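Local coordinates for minor fimbrium tip subunit Mfa3 (Porphyromonas gingivalis ATCC 33277, PDB 5NF4), which forms part of the tip of the minor fimbriae, filaments that mediate biofilm formation and adhesion to host cells and other oral bacteria, at residues A[69-74]-A[116-121]. Residues are numbered along the deposited sequence; the frame is centred on the assembly and turned at random.
Sequences VHSLAM and VANIPN
A73 and V116 form an antiparallel hydrogen-bonded pair. A73 N gives a nearly straight bond to V116 O at 2.8 Å (174° at the hydrogen), and V116 N returns one to A73 O at 2.9 Å. One step on, L72 faces A117 as a non-hydrogen-bonded pair. Past it, N118 N still reaches S71 O at 3.1 Å, but approaches from above the carbonyl plane.

Past the last bridge, the N118 side chain binds the other backbone. Its OD1 accepts a hydrogen bond from H70 N at 2.8 Å, in the carbonyl plane and on a lone pair, and takes a weak second bond from S71 N. CG lies beside the backbone N of N118 (chi1 -65°), and the amide turns its oxygen to the edge of the H70 ring. The two planes are 50° apart. ND2 bonds to the carbonyls of R68 and F159, so both ends of this buried amide are held and its rotation is fixed. H70 NE2 bonds to N155 O.

S71 OG binds two waters. One links it to V116 O and I119 N, the other to I119 O, so water joins S71 to the backbone of V116 and I119.

Between the two segments the apolar contacts are few. A117 CB touches V69 CG1 at 3.7 Å and L72 CD1 at 4.0 Å. On the other face, A73 and V116 meet M122 of helix 122-126.

The arrangement is the end of the antiparallel strand pair 71-78 with 109-117, in a β-rich fimbrillin-type fold. Here an asparagine side chain bonds to the facing backbone as the chain leaves 109-117 toward helix 122-126.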
ATOM      1  N   VAL A  69      -6.811  -7.668   9.412  1.00 41.03           N
ATOM      2  CA  VAL A  69      -7.972  -7.034   8.843  1.00 40.26           C
ATOM      3  C   VAL A  69      -9.022  -6.962   9.940  1.00 48.87           C
ATOM      4  O   VAL A  69      -9.685  -7.953  10.236  1.00 51.72           O
ATOM      5  CB  VAL A  69      -8.523  -7.808   7.632  1.00 39.37           C
ATOM      6  CG1 VAL A  69      -9.673  -7.031   7.005  1.00 37.88           C
ATOM      7  CG2 VAL A  69      -7.413  -8.062   6.604  1.00 44.43           C
ATOM      8  N   HIS A  70      -9.183  -5.763  10.492  1.00 39.30           N
ATOM      9  CA  HIS A  70     -10.066  -5.494  11.631  1.00 41.53           C
ATOM     10  C   HIS A  70     -11.517  -5.281  11.229  1.00 41.24           C
ATOM     11  O   HIS A  70     -12.431  -5.604  11.976  1.00 45.16           O
ATOM     12  CB  HIS A  70      -9.576  -4.247  12.365  1.00 45.03           C
ATOM     13  CG  HIS A  70      -8.242  -4.430  13.008  1.00 47.52           C
ATOM     14  ND1 HIS A  70      -7.060  -4.122  12.368  1.00 47.68           N
ATOM     15  CD2 HIS A  70      -7.902  -4.928  14.219  1.00 51.68           C
ATOM     16  CE1 HIS A  70      -6.051  -4.402  13.175  1.00 46.75           C
ATOM     17  NE2 HIS A  70      -6.534  -4.899  14.302  1.00 50.11           N
ATOM     18  N   SER A  71     -11.701  -4.688  10.066  1.00 40.70           N
ATOM     19  CA  SER A  71     -13.025  -4.532   9.482  1.00 42.23           C
ATOM     20  C   SER A  71     -12.928  -4.675   7.986  1.00 37.98           C
ATOM     21  O   SER A  71     -11.899  -4.387   7.392  1.00 36.42           O
ATOM     22  CB  SER A  71     -13.638  -3.182   9.839  1.00 45.12           C
ATOM     23  OG  SER A  71     -12.943  -2.133   9.178  1.00 44.98           O
ATOM     24  N   LEU A  72     -14.020  -5.109   7.371  1.00 37.78           N
ATOM     25  CA  LEU A  72     -14.065  -5.294   5.938  1.00 36.08           C
ATOM     26  C   LEU A  72     -15.462  -4.999   5.411  1.00 36.28           C
ATOM     27  O   LEU A  72     -16.415  -5.667   5.802  1.00 38.45           O
ATOM     28  CB  LEU A  72     -13.668  -6.732   5.581  1.00 37.49           C
ATOM     29  CG  LEU A  72     -13.727  -7.071   4.088  1.00 36.84           C
ATOM     30  CD1 LEU A  72     -12.692  -6.253   3.316  1.00 34.64           C
ATOM     31  CD2 LEU A  72     -13.557  -8.567   3.871  1.00 42.49           C
ATOM     32  N   ALA A  73     -15.568  -4.017   4.532  1.00 34.81           N
ATOM     33  CA  ALA A  73     -16.824  -3.719   3.851  1.00 35.00           C
ATOM     34  C   ALA A  73     -16.769  -4.233   2.434  1.00 34.29           C
ATOM     35  O   ALA A  73     -15.763  -4.092   1.744  1.00 34.30           O
ATOM     36  CB  ALA A  73     -17.113  -2.240   3.846  1.00 35.02           C
ATOM     37  N   MET A  74     -17.861  -4.863   2.008  1.00 33.37           N
ATOM     38  CA  MET A  74     -18.003  -5.289   0.640  1.00 31.36           C
ATOM     39  C   MET A  74     -19.236  -4.583   0.109  1.00 33.57           C
ATOM     40  O   MET A  74     -20.285  -4.642   0.763  1.00 35.36           O
ATOM     41  CB  MET A  74     -18.188  -6.815   0.526  1.00 32.10           C
ATOM     42  CG  MET A  74     -18.261  -7.260  -0.939  1.00 31.25           C
ATOM     43  SD  MET A  74     -18.750  -8.989  -1.148  1.00 36.86           S
ATOM     44  CE  MET A  74     -20.442  -8.816  -0.579  1.00 36.65           C
ATOM     45  N   VAL A 116     -13.204  -2.831   1.002  1.00 31.41           N
ATOM     46  CA  VAL A 116     -12.498  -1.770   1.745  1.00 29.14           C
ATOM     47  C   VAL A 116     -12.269  -2.262   3.175  1.00 31.08           C
ATOM     48  O   VAL A 116     -13.216  -2.586   3.868  1.00 33.62           O
ATOM     49  CB  VAL A 116     -13.311  -0.449   1.744  1.00 33.89           C
ATOM     50  CG1 VAL A 116     -12.604   0.610   2.539  1.00 40.16           C
ATOM     51  CG2 VAL A 116     -13.475   0.059   0.300  1.00 33.33           C
ATOM     52  N   ALA A 117     -11.008  -2.270   3.635  1.00 31.78           N
ATOM     53  CA  ALA A 117     -10.681  -2.783   4.944  1.00 31.03           C
ATOM     54  C   ALA A 117     -10.012  -1.725   5.801  1.00 30.67           C
ATOM     55  O   ALA A 117      -9.316  -0.862   5.267  1.00 32.10           O
ATOM     56  CB  ALA A 117      -9.768  -3.990   4.842  1.00 34.94           C
ATOM     57  N   ASN A 118     -10.294  -1.801   7.099  1.00 31.67           N
ATOM     58  CA  ASN A 118      -9.637  -0.962   8.100  1.00 32.98           C
ATOM     59  C   ASN A 118      -9.831   0.542   7.891  1.00 35.14           C
ATOM     60  O   ASN A 118      -8.984   1.345   8.263  1.00 37.20           O
ATOM     61  CB  ASN A 118      -8.155  -1.298   8.110  1.00 30.97           C
ATOM     62  CG  ASN A 118      -7.893  -2.712   8.581  1.00 36.66           C
ATOM     63  OD1 ASN A 118      -8.734  -3.301   9.266  1.00 40.55           O
ATOM     64  ND2 ASN A 118      -6.707  -3.247   8.264  1.00 37.51           N
ATOM     65  N   ILE A 119     -10.957   0.914   7.329  1.00 36.37           N
ATOM     66  CA  ILE A 119     -11.327   2.318   7.201  1.00 35.23           C
ATOM     67  C   ILE A 119     -12.211   2.722   8.390  1.00 35.00           C
ATOM     68  O   ILE A 119     -13.229   2.090   8.673  1.00 33.91           O
ATOM     69  CB  ILE A 119     -12.042   2.552   5.848  1.00 36.51           C
ATOM     70  CG1 ILE A 119     -11.059   2.326   4.689  1.00 46.10           C
ATOM     71  CG2 ILE A 119     -12.664   3.942   5.772  1.00 34.74           C
ATOM     72  CD1 ILE A 119      -9.812   3.213   4.723  1.00 48.26           C
ATOM     73  N   PRO A 120     -11.809   3.770   9.134  1.00 36.30           N
ATOM     74  CA  PRO A 120     -12.626   4.194  10.277  1.00 36.67           C
ATOM     75  C   PRO A 120     -14.079   4.484   9.918  1.00 37.48           C
ATOM     76  O   PRO A 120     -14.350   5.264   8.979  1.00 34.99           O
ATOM     77  CB  PRO A 120     -11.934   5.481  10.742  1.00 39.87           C
ATOM     78  CG  PRO A 120     -10.549   5.343  10.275  1.00 44.62           C
ATOM     79  CD  PRO A 120     -10.606   4.601   8.985  1.00 41.39           C
ATOM     80  N   ASN A 121     -14.975   3.875  10.693  1.00 37.68           N
ATOM     81  CA  ASN A 121     -16.424   3.998  10.526  1.00 39.74           C
ATOM     82  C   ASN A 121     -16.916   3.761   9.106  1.00 37.16           C
ATOM     83  O   ASN A 121     -17.872   4.374   8.656  1.00 35.27           O
ATOM     84  CB  ASN A 121     -16.879   5.363  11.022  1.00 37.17           C
ATOM     85  CG  ASN A 121     -16.974   5.412  12.522  1.00 38.22           C
ATOM     86  OD1 ASN A 121     -17.583   4.552  13.120  1.00 40.09           O
ATOM     87  ND2 ASN A 121     -16.332   6.390  13.145  1.00 41.51           N
TER
HETATM   88  O   HOH W   1     -13.372  -0.975   6.420  1.00 35.09           O
HETATM   89  O   HOH W   2     -14.561   0.051  10.015  1.00 57.69           O